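PDB 3RIQ: tailspike protein from Siphovirus 9NA, which probably binds the lipopolysaccharide of Salmonella as the phage's receptor and cleaves its O-antigen chains as an endorhamnosidase. Local coordinates for residues Leu169-Asn174 with Asn195-Ala200; Ile191-His196 with Val220-Asn225; Ser216-Leu221 with Gly247-Gln252; Asp229-Gly234 with Asn262-Phe267. All blocks are in the same frame, centred on the assembly; numbering follows the deposited sequence.

Contact 1. Residues Leu169-Asn174 with Asn195-Ala200; sequences LFTLCN and NHHTTA
L172 and N195 meet at a corner of the right-handed beta-helix, where strand 166-171 ends and the turn N195-T198 of the following coil rises beside it. L172 gives the largest apolar share. With phi and psi both positive (56° and 40°) it breaks the strand, and both its methyls go to the turn: CD2 lies 3.9 Å from T198 CG2, while CD1 sits 4.1 Å from H197 CB, the leucine crossing the histidine at about a right angle. H197 leans back over the strand end, and the CG2 of T171 meets its imidazole in the ring plane, 3.6 Å from ND1; the OG1 of T171 is held by E194 and R149. N195 supplies the polar half. Its CG stands beside the backbone N (chi1 -65°), which brings the amide against the L172-C173 bend. There ND2 donates to C173 O, 3.0 Å away, with the acceptor close to the amide plane, and N205 reaches the same carbonyl. A water ties the corner further, accepting from C173 N at 2.9 Å and lying within hydrogen-bonding distance of F170 O and of N195 OD1, 2.8 Å from the latter.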
loop_
_atom_site.group_PDB
_atom_site.type_symbol
_atom_site.label_atom_id
_atom_site.label_comp_id
_atom_site.label_asym_id
_atom_site.label_seq_id
_atom_site.Cartn_x
_atom_site.Cartn_y
_atom_site.Cartn_z
ATOM N N LEU A 169 2.853 -1.552 -31.656
ATOM C CA LEU A 169 4.302 -1.884 -31.629
ATOM C C LEU A 169 5.103 -0.596 -31.865
ATOM O O LEU A 169 4.954 0.026 -32.928
ATOM C CB LEU A 169 4.597 -2.946 -32.689
ATOM C CG LEU A 169 6.074 -3.248 -32.989
ATOM C CD1 LEU A 169 6.735 -3.833 -31.777
ATOM C CD2 LEU A 169 6.086 -4.243 -34.103
ATOM N N PHE A 170 5.950 -0.219 -30.916
ATOM C CA PHE A 170 6.787 0.981 -31.038
ATOM C C PHE A 170 8.205 0.492 -31.232
ATOM O O PHE A 170 8.788 -0.146 -30.321
ATOM C CB PHE A 170 6.669 1.849 -29.768
ATOM C CG PHE A 170 5.306 2.411 -29.588
ATOM C CD1 PHE A 170 4.965 3.605 -30.224
ATOM C CD2 PHE A 170 4.346 1.751 -28.809
ATOM C CE1 PHE A 170 3.659 4.162 -30.086
ATOM C CE2 PHE A 170 3.050 2.294 -28.659
ATOM C CZ PHE A 170 2.697 3.477 -29.326
ATOM N N THR A 171 8.755 0.796 -32.401
ATOM C CA THR A 171 10.098 0.317 -32.805
ATOM C C THR A 171 11.085 1.469 -32.777
ATOM O O THR A 171 10.890 2.447 -33.492
ATOM C CB THR A 171 10.037 -0.352 -34.189
ATOM O OG1 THR A 171 9.165 -1.489 -34.096
ATOM C CG2 THR A 171 11.431 -0.826 -34.678
ATOM N N LEU A 172 12.152 1.338 -31.979
ATOM C CA LEU A 172 13.193 2.395 -31.854
ATOM C C LEU A 172 12.597 3.752 -31.438
ATOM O O LEU A 172 13.001 4.822 -31.957
ATOM C CB LEU A 172 14.075 2.547 -33.124
ATOM C CG LEU A 172 14.978 1.343 -33.450
ATOM C CD1 LEU A 172 15.752 1.638 -34.748
ATOM C CD2 LEU A 172 15.976 1.085 -32.322
ATOM N N CYS A 173 11.632 3.709 -30.514
ATOM C CA CYS A 173 11.016 4.907 -30.011
ATOM C C CYS A 173 11.530 5.250 -28.627
ATOM O O CYS A 173 12.015 4.368 -27.892
ATOM C CB CYS A 173 9.478 4.747 -29.943
ATOM S SG CYS A 173 8.691 4.608 -31.613
ATOM N N ASN A 174 11.352 6.513 -28.241
ATOM C CA ASN A 174 11.675 6.964 -26.871
ATOM C C ASN A 174 10.598 7.940 -26.418
ATOM O O ASN A 174 9.956 8.617 -27.245
ATOM C CB ASN A 174 13.022 7.686 -26.820
ATOM C CG ASN A 174 14.169 6.804 -27.236
ATOM O OD1 ASN A 174 14.665 5.983 -26.450
ATOM N ND2 ASN A 174 14.599 6.962 -28.504
ATOM N N ASN A 195 13.303 -2.083 -28.851
ATOM C CA ASN A 195 14.494 -1.242 -29.081
ATOM C C ASN A 195 15.794 -2.004 -29.333
ATOM O O ASN A 195 16.868 -1.441 -29.240
ATOM C CB ASN A 195 14.670 -0.216 -27.940
ATOM C CG ASN A 195 13.526 0.791 -27.883
ATOM O OD1 ASN A 195 12.446 0.469 -27.426
ATOM N ND2 ASN A 195 13.747 1.973 -28.389
ATOM N N HIS A 196 15.714 -3.273 -29.716
ATOM C CA HIS A 196 16.955 -4.029 -29.885
ATOM C C HIS A 196 17.674 -3.826 -31.231
ATOM O O HIS A 196 18.749 -4.368 -31.407
ATOM C CB HIS A 196 16.691 -5.522 -29.723
ATOM C CG HIS A 196 15.854 -6.060 -30.836
ATOM N ND1 HIS A 196 14.552 -5.650 -31.038
ATOM C CD2 HIS A 196 16.145 -6.920 -31.837
ATOM C CE1 HIS A 196 14.076 -6.244 -32.116
ATOM N NE2 HIS A 196 15.022 -7.031 -32.615
ATOM N N HIS A 197 17.095 -3.073 -32.164
ATOM C CA HIS A 197 17.731 -2.907 -33.476
ATOM C C HIS A 197 19.005 -2.088 -33.430
ATOM O O HIS A 197 19.760 -2.102 -34.383
ATOM C CB HIS A 197 16.789 -2.336 -34.549
ATOM C CG HIS A 197 15.657 -3.245 -34.926
ATOM N ND1 HIS A 197 14.375 -2.785 -35.114
ATOM C CD2 HIS A 197 15.627 -4.561 -35.225
ATOM C CE1 HIS A 197 13.590 -3.790 -35.465
ATOM N NE2 HIS A 197 14.331 -4.880 -35.548
ATOM N N THR A 198 19.252 -1.344 -32.358
ATOM C CA THR A 198 20.557 -0.659 -32.218
ATOM C C THR A 198 21.151 -0.893 -30.838
ATOM O O THR A 198 20.455 -1.425 -29.977
ATOM C CB THR A 198 20.512 0.870 -32.499
ATOM O OG1 THR A 198 20.045 1.592 -31.353
ATOM C CG2 THR A 198 19.637 1.192 -33.709
ATOM N N THR A 199 22.400 -0.480 -30.615
ATOM C CA THR A 199 23.003 -0.598 -29.283
ATOM C C THR A 199 22.483 0.435 -28.279
ATOM O O THR A 199 22.718 0.267 -27.086
ATOM C CB THR A 199 24.534 -0.480 -29.365
ATOM O OG1 THR A 199 24.837 0.737 -30.064
ATOM C CG2 THR A 199 25.153 -1.714 -30.093
ATOM N N ALA A 200 21.764 1.476 -28.715
ATOM C CA ALA A 200 21.137 2.392 -27.748
ATOM C C ALA A 200 20.058 1.632 -26.945
ATOM O O ALA A 200 19.606 0.556 -27.338
ATOM C CB ALA A 200 20.469 3.566 -28.478
HETATM O O HOH W 1 10.369 1.595 -28.979
#

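Contact 2. Residues Ile191-His196 with Val220-Asn225; sequences ITFENH and VLFIRN
I223 lies against F193, T192 and H196 where strands 192-194 and 220-223 run side by side: parallel, 9° apart, with axes 4.9 Å from each other. Its CB rests against the neighbouring backbone, 3.5 Å from F193 O. Of the two branches, CG2 stands anti to the backbone N and runs alongside H196, 3.6 Å from ND1, whereas CG1 extends (chi2 162°) to bring CD1 within 4.0 Å of T192 CG2. L221 shares this face, its CD2 beside the same threonine. On the other face F193 and F222 point the same way, CD2 of F193 lying 3.5 Å from CE1 of F222; the rings are oblique, their planes 38° apart, and V220 CG1 fills in beside F193 CE2. The backbone ladder is regular from L221 N to I191 O through F193 N to L221 O and I223 N to F193 O, each close to straight at the carbonyl. At I223 O the pattern changes: the oxygen takes two donors, N195 N and N225 ND2, from opposite faces of its plane. N225 ND2 also donates to N195 OD1, 3.0 Å off, the two amides nearly perpendicular. Phenylalanines paired in register inside and asparagines bonded between coils at the turn are characteristic of a parallel beta-helix.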
loop_
_atom_site.group_PDB
_atom_site.type_symbol
_atom_site.label_atom_id
_atom_site.label_comp_id
_atom_site.label_asym_id
_atom_site.label_seq_id
_atom_site.Cartn_x
_atom_site.Cartn_y
_atom_site.Cartn_z
ATOM N N ILE A 191 0.998 -3.788 -25.855
ATOM C CA ILE A 191 1.865 -2.672 -26.191
ATOM C C ILE A 191 3.285 -3.159 -26.082
ATOM O O ILE A 191 3.667 -3.700 -25.024
ATOM C CB ILE A 191 1.694 -1.498 -25.185
ATOM C CG1 ILE A 191 0.238 -0.991 -25.117
ATOM C CG2 ILE A 191 2.689 -0.363 -25.532
ATOM C CD1 ILE A 191 -0.256 -0.374 -26.271
ATOM N N THR A 192 4.090 -2.955 -27.117
ATOM C CA THR A 192 5.485 -3.400 -27.082
ATOM C C THR A 192 6.416 -2.250 -27.385
ATOM O O THR A 192 6.205 -1.531 -28.364
ATOM C CB THR A 192 5.749 -4.501 -28.161
ATOM O OG1 THR A 192 4.889 -5.617 -27.963
ATOM C CG2 THR A 192 7.224 -4.962 -28.160
ATOM N N PHE A 193 7.472 -2.097 -26.578
ATOM C CA PHE A 193 8.527 -1.112 -26.861
ATOM C C PHE A 193 9.755 -1.891 -27.307
ATOM O O PHE A 193 10.447 -2.532 -26.483
ATOM C CB PHE A 193 8.803 -0.223 -25.647
ATOM C CG PHE A 193 7.583 0.480 -25.146
ATOM C CD1 PHE A 193 7.019 1.518 -25.903
ATOM C CD2 PHE A 193 6.985 0.104 -23.928
ATOM C CE1 PHE A 193 5.878 2.192 -25.473
ATOM C CE2 PHE A 193 5.837 0.800 -23.471
ATOM C CZ PHE A 193 5.297 1.836 -24.249
ATOM N N GLU A 194 9.980 -1.917 -28.629
ATOM C CA GLU A 194 10.983 -2.793 -29.249
ATOM C C GLU A 194 12.215 -1.982 -29.635
ATOM O O GLU A 194 12.170 -1.257 -30.640
ATOM C CB GLU A 194 10.355 -3.411 -30.503
ATOM C CG GLU A 194 11.256 -4.357 -31.267
ATOM C CD GLU A 194 10.646 -4.747 -32.590
ATOM O OE1 GLU A 194 10.158 -3.895 -33.306
ATOM O OE2 GLU A 194 10.642 -5.926 -32.935
ATOM N N ASN A 195 13.303 -2.083 -28.851
ATOM C CA ASN A 195 14.494 -1.242 -29.081
ATOM C C ASN A 195 15.794 -2.004 -29.333
ATOM O O ASN A 195 16.868 -1.441 -29.240
ATOM C CB ASN A 195 14.670 -0.216 -27.940
ATOM C CG ASN A 195 13.526 0.791 -27.883
ATOM O OD1 ASN A 195 12.446 0.469 -27.426
ATOM N ND2 ASN A 195 13.747 1.973 -28.389
ATOM N N HIS A 196 15.714 -3.273 -29.716
ATOM C CA HIS A 196 16.955 -4.029 -29.885
ATOM C C HIS A 196 17.674 -3.826 -31.231
ATOM O O HIS A 196 18.749 -4.368 -31.407
ATOM C CB HIS A 196 16.691 -5.522 -29.723
ATOM C CG HIS A 196 15.854 -6.060 -30.836
ATOM N ND1 HIS A 196 14.552 -5.650 -31.038
ATOM C CD2 HIS A 196 16.145 -6.920 -31.837
ATOM C CE1 HIS A 196 14.076 -6.244 -32.116
ATOM N NE2 HIS A 196 15.022 -7.031 -32.615
ATOM N N VAL A 220 2.027 -5.656 -21.640
ATOM C CA VAL A 220 3.063 -4.705 -22.053
ATOM C C VAL A 220 4.361 -5.457 -22.060
ATOM O O VAL A 220 4.640 -6.223 -21.118
ATOM C CB VAL A 220 3.163 -3.472 -21.101
ATOM C CG1 VAL A 220 4.149 -2.462 -21.675
ATOM C CG2 VAL A 220 1.777 -2.828 -20.861
ATOM N N LEU A 221 5.171 -5.232 -23.116
ATOM C CA LEU A 221 6.440 -5.944 -23.300
ATOM C C LEU A 221 7.564 -4.945 -23.588
ATOM O O LEU A 221 7.409 -4.056 -24.457
ATOM C CB LEU A 221 6.296 -6.927 -24.473
ATOM C CG LEU A 221 7.578 -7.687 -24.855
ATOM C CD1 LEU A 221 7.958 -8.657 -23.751
ATOM C CD2 LEU A 221 7.370 -8.428 -26.139
ATOM N N PHE A 222 8.652 -5.044 -22.830
ATOM C CA PHE A 222 9.854 -4.182 -22.998
ATOM C C PHE A 222 11.032 -4.966 -23.586
ATOM O O PHE A 222 11.337 -6.068 -23.115
ATOM C CB PHE A 222 10.303 -3.593 -21.656
ATOM C CG PHE A 222 9.310 -2.632 -21.063
ATOM C CD1 PHE A 222 9.394 -1.261 -21.319
ATOM C CD2 PHE A 222 8.222 -3.103 -20.320
ATOM C CE1 PHE A 222 8.443 -0.364 -20.810
ATOM C CE2 PHE A 222 7.275 -2.200 -19.806
ATOM C CZ PHE A 222 7.378 -0.848 -20.063
ATOM N N ILE A 223 11.656 -4.396 -24.628
ATOM C CA ILE A 223 12.832 -4.972 -25.268
ATOM C C ILE A 223 13.929 -3.909 -25.336
ATOM O O ILE A 223 13.740 -2.862 -25.979
ATOM C CB ILE A 223 12.450 -5.447 -26.707
ATOM C CG1 ILE A 223 11.513 -6.644 -26.627
ATOM C CG2 ILE A 223 13.704 -5.754 -27.569
ATOM C CD1 ILE A 223 10.728 -6.926 -27.952
ATOM N N ARG A 224 15.050 -4.165 -24.651
ATOM C CA ARG A 224 16.210 -3.238 -24.637
ATOM C C ARG A 224 15.804 -1.812 -24.244
ATOM O O ARG A 224 16.144 -0.823 -24.945
ATOM C CB ARG A 224 17.022 -3.256 -25.972
ATOM C CG ARG A 224 18.452 -2.781 -25.770
ATOM C CD ARG A 224 19.295 -2.880 -27.076
ATOM N NE ARG A 224 20.651 -2.342 -26.816
ATOM C CZ ARG A 224 21.659 -3.037 -26.283
ATOM N NH1 ARG A 224 21.525 -4.338 -26.005
ATOM N NH2 ARG A 224 22.849 -2.447 -26.081
ATOM N N ASN A 225 15.051 -1.715 -23.138
ATOM C CA ASN A 225 14.717 -0.417 -22.521
ATOM C C ASN A 225 15.499 -0.237 -21.221
ATOM O O ASN A 225 15.716 -1.212 -20.480
ATOM C CB ASN A 225 13.201 -0.275 -22.254
ATOM C CG ASN A 225 12.422 0.189 -23.486
ATOM O OD1 ASN A 225 11.707 1.215 -23.427
ATOM N ND2 ASN A 225 12.541 -0.544 -24.607
#

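Contact 3. Residues Ser216-Leu221 with Gly247-Gln252; sequences SGSAVL and GVKTYQ
S218 and A219 pack against G247 and K249 where two successive coils of the right-handed beta-helix turn into strands 220-223 and 249-250. The tight part is the backbone side. A219 N donates to G247 O at 3.2 Å, coming from well above the carbonyl plane, and A219 CB lies equally near that oxygen, which S240 OG also reaches. One step on, K249 N bonds V220 O at 3.0 Å, almost in line with the carbonyl, so the parallel pairing of L221 with K249 begins here. The inward-facing valines touch more lightly, V220 CB being 4.3 Å from V248 CG1, with L238 against both. S218 OG is buried under the lysine, 3.4 Å from K249 CB, and bonds S246 N.

Toward the partly exposed side the fit slackens. K249 is extended throughout, CG anti to the backbone N (chi1 179°), and its methylenes run alongside L221 while the ammonium leads off to a long, weak ion pair with E245. Y251 stands farther along the same side and offers the leucine a ring edge rather than a face. L221 CD1 is thus gripped unequally, 3.7 Å from K249 CG but 4.1 Å from Y251 CD1.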
loop_
_atom_site.group_PDB
_atom_site.type_symbol
_atom_site.label_atom_id
_atom_site.label_comp_id
_atom_site.label_asym_id
_atom_site.label_seq_id
_atom_site.Cartn_x
_atom_site.Cartn_y
_atom_site.Cartn_z
ATOM N N SER A 216 -2.006 -13.160 -27.358
ATOM C CA SER A 216 -1.172 -14.351 -27.086
ATOM C C SER A 216 0.067 -14.023 -26.256
ATOM O O SER A 216 0.741 -14.950 -25.792
ATOM C CB SER A 216 -0.741 -15.046 -28.404
ATOM O OG SER A 216 0.064 -14.132 -29.166
ATOM N N GLY A 217 0.382 -12.727 -26.114
ATOM C CA GLY A 217 1.619 -12.281 -25.469
ATOM C C GLY A 217 1.397 -11.720 -24.065
ATOM O O GLY A 217 0.528 -12.193 -23.310
ATOM N N SER A 218 2.150 -10.665 -23.740
ATOM C CA SER A 218 2.087 -10.041 -22.425
ATOM C C SER A 218 1.416 -8.682 -22.600
ATOM O O SER A 218 1.509 -8.089 -23.685
ATOM C CB SER A 218 3.494 -9.916 -21.824
ATOM O OG SER A 218 4.114 -11.198 -21.674
ATOM N N ALA A 219 0.722 -8.158 -21.581
ATOM C CA ALA A 219 -0.038 -6.938 -21.851
ATOM C C ALA A 219 0.884 -5.801 -22.313
ATOM O O ALA A 219 0.556 -5.065 -23.274
ATOM C CB ALA A 219 -0.866 -6.508 -20.658
ATOM N N VAL A 220 2.027 -5.656 -21.640
ATOM C CA VAL A 220 3.063 -4.705 -22.053
ATOM C C VAL A 220 4.361 -5.457 -22.060
ATOM O O VAL A 220 4.640 -6.223 -21.118
ATOM C CB VAL A 220 3.163 -3.472 -21.101
ATOM C CG1 VAL A 220 4.149 -2.462 -21.675
ATOM C CG2 VAL A 220 1.777 -2.828 -20.861
ATOM N N LEU A 221 5.171 -5.232 -23.116
ATOM C CA LEU A 221 6.440 -5.944 -23.300
ATOM C C LEU A 221 7.564 -4.945 -23.588
ATOM O O LEU A 221 7.409 -4.056 -24.457
ATOM C CB LEU A 221 6.296 -6.927 -24.473
ATOM C CG LEU A 221 7.578 -7.687 -24.855
ATOM C CD1 LEU A 221 7.958 -8.657 -23.751
ATOM C CD2 LEU A 221 7.370 -8.428 -26.139
ATOM N N GLY A 247 1.645 -11.057 -17.159
ATOM C CA GLY A 247 0.802 -9.859 -16.968
ATOM C C GLY A 247 1.453 -8.643 -17.605
ATOM O O GLY A 247 0.811 -7.910 -18.374
ATOM N N VAL A 248 2.734 -8.428 -17.274
ATOM C CA VAL A 248 3.628 -7.561 -18.043
ATOM C C VAL A 248 4.962 -8.319 -18.089
ATOM O O VAL A 248 5.224 -9.216 -17.272
ATOM C CB VAL A 248 3.847 -6.157 -17.405
ATOM C CG1 VAL A 248 2.527 -5.367 -17.314
ATOM C CG2 VAL A 248 4.563 -6.259 -16.024
ATOM N N LYS A 249 5.842 -7.934 -19.005
ATOM C CA LYS A 249 7.101 -8.685 -19.190
ATOM C C LYS A 249 8.266 -7.824 -19.625
ATOM O O LYS A 249 8.102 -6.962 -20.517
ATOM C CB LYS A 249 6.888 -9.767 -20.277
ATOM C CG LYS A 249 8.122 -10.614 -20.595
ATOM C CD LYS A 249 7.791 -11.807 -21.510
ATOM C CE LYS A 249 9.086 -12.497 -21.929
ATOM N NZ LYS A 249 8.914 -13.559 -23.004
ATOM N N THR A 250 9.432 -8.077 -19.024
ATOM C CA THR A 250 10.703 -7.599 -19.564
ATOM C C THR A 250 11.310 -8.778 -20.326
ATOM O O THR A 250 11.457 -9.868 -19.784
ATOM C CB THR A 250 11.641 -7.095 -18.465
ATOM O OG1 THR A 250 11.821 -8.113 -17.464
ATOM C CG2 THR A 250 11.061 -5.863 -17.798
ATOM N N TYR A 251 11.643 -8.567 -21.593
ATOM C CA TYR A 251 12.199 -9.649 -22.416
ATOM C C TYR A 251 13.546 -10.127 -21.847
ATOM O O TYR A 251 14.310 -9.373 -21.255
ATOM C CB TYR A 251 12.344 -9.168 -23.891
ATOM C CG TYR A 251 12.289 -10.282 -24.948
ATOM C CD1 TYR A 251 11.093 -10.635 -25.550
ATOM C CD2 TYR A 251 13.440 -10.942 -25.349
ATOM C CE1 TYR A 251 11.046 -11.653 -26.493
ATOM C CE2 TYR A 251 13.402 -11.949 -26.284
ATOM C CZ TYR A 251 12.214 -12.295 -26.856
ATOM O OH TYR A 251 12.158 -13.299 -27.823
ATOM N N GLN A 252 13.826 -11.410 -22.078
ATOM C CA GLN A 252 15.088 -12.048 -21.689
ATOM C C GLN A 252 16.028 -12.395 -22.836
ATOM O O GLN A 252 15.605 -12.659 -23.940
ATOM C CB GLN A 252 14.800 -13.319 -20.889
ATOM C CG GLN A 252 14.051 -13.056 -19.552
ATOM C CD GLN A 252 12.622 -13.507 -19.570
ATOM O OE1 GLN A 252 12.326 -14.621 -19.977
ATOM N NE2 GLN A 252 11.743 -12.685 -19.117
#

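Contact 4. Residues Asp229-Gly234 with Asn262-Phe267; sequences DDHDGG and NYRLVF
R264 reaches back over D229 and H231 at a corner of the right-handed beta-helix, where the loop 229-234 of one coil lies against the start of strand 266-273 in the next. The charged interaction is a salt bridge: R264 NH1 to D229 OD1, 2.9 Å, a bent and weak hydrogen bond between groups whose planes are almost perpendicular (88°). Water 2 closes the pair by donating to D229 OD2 and accepting from NH1. A second carboxylate, D226, holds NH2. The bend at chi3 (-64°) also brings the guanidinium over the backbone N of D229, which lies above one of its faces.

The aromatic contact is a CH-pi one, R264 CB standing 4.0 Å from the centroid of the H231 ring. That ring is fixed at both nitrogens: ND1 donates to D229 O, which lies in the ring plane, and NE2 is hydrogen-bonded to Q309 O. Beyond it V266 CG2 packs on H231 CB, and I273 of a second subunit also packs on the histidine; K213 of that subunit forms salt bridges with D230 and with D232, which also pairs with K206 of its own chain.

The backbone supplies the remaining links. H231 CA points its hydrogen at R264 O, and G234 CA approaches V266 O to 3.3 Å, with no side chain on the glycine to intervene. L265 CD2 packs on G233, 3.6 Å from its carbonyl carbon, while V266 N donates to G233 O at 3.0 Å.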
loop_
_atom_site.group_PDB
_atom_site.type_symbol
_atom_site.label_atom_id
_atom_site.label_comp_id
_atom_site.label_asym_id
_atom_site.label_seq_id
_atom_site.Cartn_x
_atom_site.Cartn_y
_atom_site.Cartn_z
ATOM N N ASP A 229 19.110 6.014 -14.257
ATOM C CA ASP A 229 18.911 6.203 -12.810
ATOM C C ASP A 229 17.603 6.986 -12.549
ATOM O O ASP A 229 16.975 6.813 -11.504
ATOM C CB ASP A 229 20.133 6.843 -12.162
ATOM C CG ASP A 229 21.300 5.876 -12.114
ATOM O OD1 ASP A 229 21.052 4.657 -11.904
ATOM O OD2 ASP A 229 22.452 6.309 -12.350
ATOM N N ASP A 230 17.169 7.754 -13.555
ATOM C CA ASP A 230 15.881 8.448 -13.575
ATOM C C ASP A 230 14.665 7.551 -13.317
ATOM O O ASP A 230 13.599 8.039 -12.867
ATOM C CB ASP A 230 15.582 9.084 -14.956
ATOM C CG ASP A 230 16.779 9.725 -15.653
ATOM O OD1 ASP A 230 17.919 9.222 -15.601
ATOM O OD2 ASP A 230 16.498 10.725 -16.380
ATOM N N HIS A 231 14.773 6.259 -13.662
ATOM C CA HIS A 231 13.609 5.362 -13.592
ATOM C C HIS A 231 12.430 5.908 -14.385
ATOM O O HIS A 231 11.270 5.841 -13.932
ATOM C CB HIS A 231 13.294 5.023 -12.115
ATOM C CG HIS A 231 14.234 3.985 -11.570
ATOM N ND1 HIS A 231 15.540 4.285 -11.243
ATOM C CD2 HIS A 231 14.095 2.648 -11.377
ATOM C CE1 HIS A 231 16.176 3.181 -10.891
ATOM N NE2 HIS A 231 15.318 2.174 -10.949
ATOM N N ASP A 232 12.740 6.399 -15.598
ATOM C CA ASP A 232 11.737 6.998 -16.480
ATOM C C ASP A 232 11.379 5.932 -17.524
ATOM O O ASP A 232 12.068 5.781 -18.525
ATOM C CB ASP A 232 12.332 8.277 -17.121
ATOM C CG ASP A 232 11.316 9.107 -17.871
ATOM O OD1 ASP A 232 10.171 8.666 -18.104
ATOM O OD2 ASP A 232 11.693 10.255 -18.194
ATOM N N GLY A 233 10.308 5.173 -17.257
ATOM C CA GLY A 233 9.908 4.034 -18.108
ATOM C C GLY A 233 9.242 2.978 -17.251
ATOM O O GLY A 233 9.602 2.816 -16.067
ATOM N N GLY A 234 8.311 2.233 -17.853
ATOM C CA GLY A 234 7.642 1.125 -17.163
ATOM C C GLY A 234 6.140 1.156 -17.267
ATOM O O GLY A 234 5.591 1.612 -18.272
ATOM N N ASN A 262 16.445 -5.466 -20.052
ATOM C CA ASN A 262 15.897 -4.187 -19.593
ATOM C C ASN A 262 16.373 -3.834 -18.204
ATOM O O ASN A 262 16.603 -4.731 -17.397
ATOM C CB ASN A 262 14.358 -4.223 -19.600
ATOM C CG ASN A 262 13.807 -4.607 -20.949
ATOM O OD1 ASN A 262 13.533 -3.732 -21.783
ATOM N ND2 ASN A 262 13.640 -5.929 -21.189
ATOM N N TYR A 263 16.448 -2.528 -17.930
ATOM C CA TYR A 263 17.030 -1.985 -16.709
ATOM C C TYR A 263 16.262 -0.814 -16.178
ATOM O O TYR A 263 15.676 -0.034 -16.950
ATOM C CB TYR A 263 18.486 -1.482 -16.965
ATOM C CG TYR A 263 19.473 -2.603 -17.211
ATOM C CD1 TYR A 263 20.240 -3.131 -16.164
ATOM C CD2 TYR A 263 19.640 -3.149 -18.488
ATOM C CE1 TYR A 263 21.123 -4.186 -16.371
ATOM C CE2 TYR A 263 20.534 -4.189 -18.712
ATOM C CZ TYR A 263 21.274 -4.708 -17.636
ATOM O OH TYR A 263 22.138 -5.733 -17.835
ATOM N N ARG A 264 16.241 -0.690 -14.851
ATOM C CA ARG A 264 15.822 0.566 -14.225
ATOM C C ARG A 264 14.422 1.081 -14.604
ATOM O O ARG A 264 14.225 2.269 -14.920
ATOM C CB ARG A 264 16.913 1.648 -14.438
ATOM C CG ARG A 264 18.186 1.266 -13.665
ATOM C CD ARG A 264 19.302 2.297 -13.797
ATOM N NE ARG A 264 19.818 2.464 -15.155
ATOM C CZ ARG A 264 21.006 3.005 -15.444
ATOM N NH1 ARG A 264 21.788 3.467 -14.470
ATOM N NH2 ARG A 264 21.404 3.100 -16.705
ATOM N N LEU A 265 13.455 0.162 -14.630
ATOM C CA LEU A 265 12.061 0.533 -14.906
ATOM C C LEU A 265 11.275 0.552 -13.594
ATOM O O LEU A 265 11.744 0.022 -12.554
ATOM C CB LEU A 265 11.427 -0.477 -15.883
ATOM C CG LEU A 265 12.143 -0.529 -17.250
ATOM C CD1 LEU A 265 11.586 -1.688 -18.101
ATOM C CD2 LEU A 265 11.988 0.796 -18.026
ATOM N N VAL A 266 10.080 1.150 -13.647
ATOM C CA VAL A 266 9.152 1.151 -12.511
ATOM C C VAL A 266 7.868 0.434 -12.899
ATOM O O VAL A 266 7.273 0.740 -13.951
ATOM C CB VAL A 266 8.793 2.604 -12.090
ATOM C CG1 VAL A 266 7.746 2.576 -10.938
ATOM C CG2 VAL A 266 10.041 3.377 -11.660
ATOM N N PHE A 267 7.468 -0.537 -12.071
ATOM C CA PHE A 267 6.200 -1.233 -12.226
ATOM C C PHE A 267 5.426 -0.962 -10.947
ATOM O O PHE A 267 5.806 -1.475 -9.873
ATOM C CB PHE A 267 6.433 -2.742 -12.423
ATOM C CG PHE A 267 7.306 -3.057 -13.620
ATOM C CD1 PHE A 267 6.741 -3.149 -14.891
ATOM C CD2 PHE A 267 8.717 -3.185 -13.496
ATOM C CE1 PHE A 267 7.545 -3.428 -16.004
ATOM C CE2 PHE A 267 9.530 -3.444 -14.628
ATOM C CZ PHE A 267 8.937 -3.566 -15.874
HETATM O O HOH W 2 24.530 4.872 -13.503
#

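All four contacts join successive coils of one beta-helix. Contacts 1 and 2 share N195 and H196, contacts 2 and 3 share V220 and L221, so 166-171, 184-194, 220-223 and 249-250 follow as neighbouring strands. Contact 2 is the buried strand-on-strand case, with the most regular ladder and the aromatic interior. Contact 3, also largely buried, has fewer backbone bonds and a lysine-covered flank. Contact 1 is partly buried and depends on an amide and a water at a turn. Contact 4, also buried, is the charged corner, and the only one touched by another subunit. N262 ties it to contact 2, its OD1 2.9 Å from N225 N.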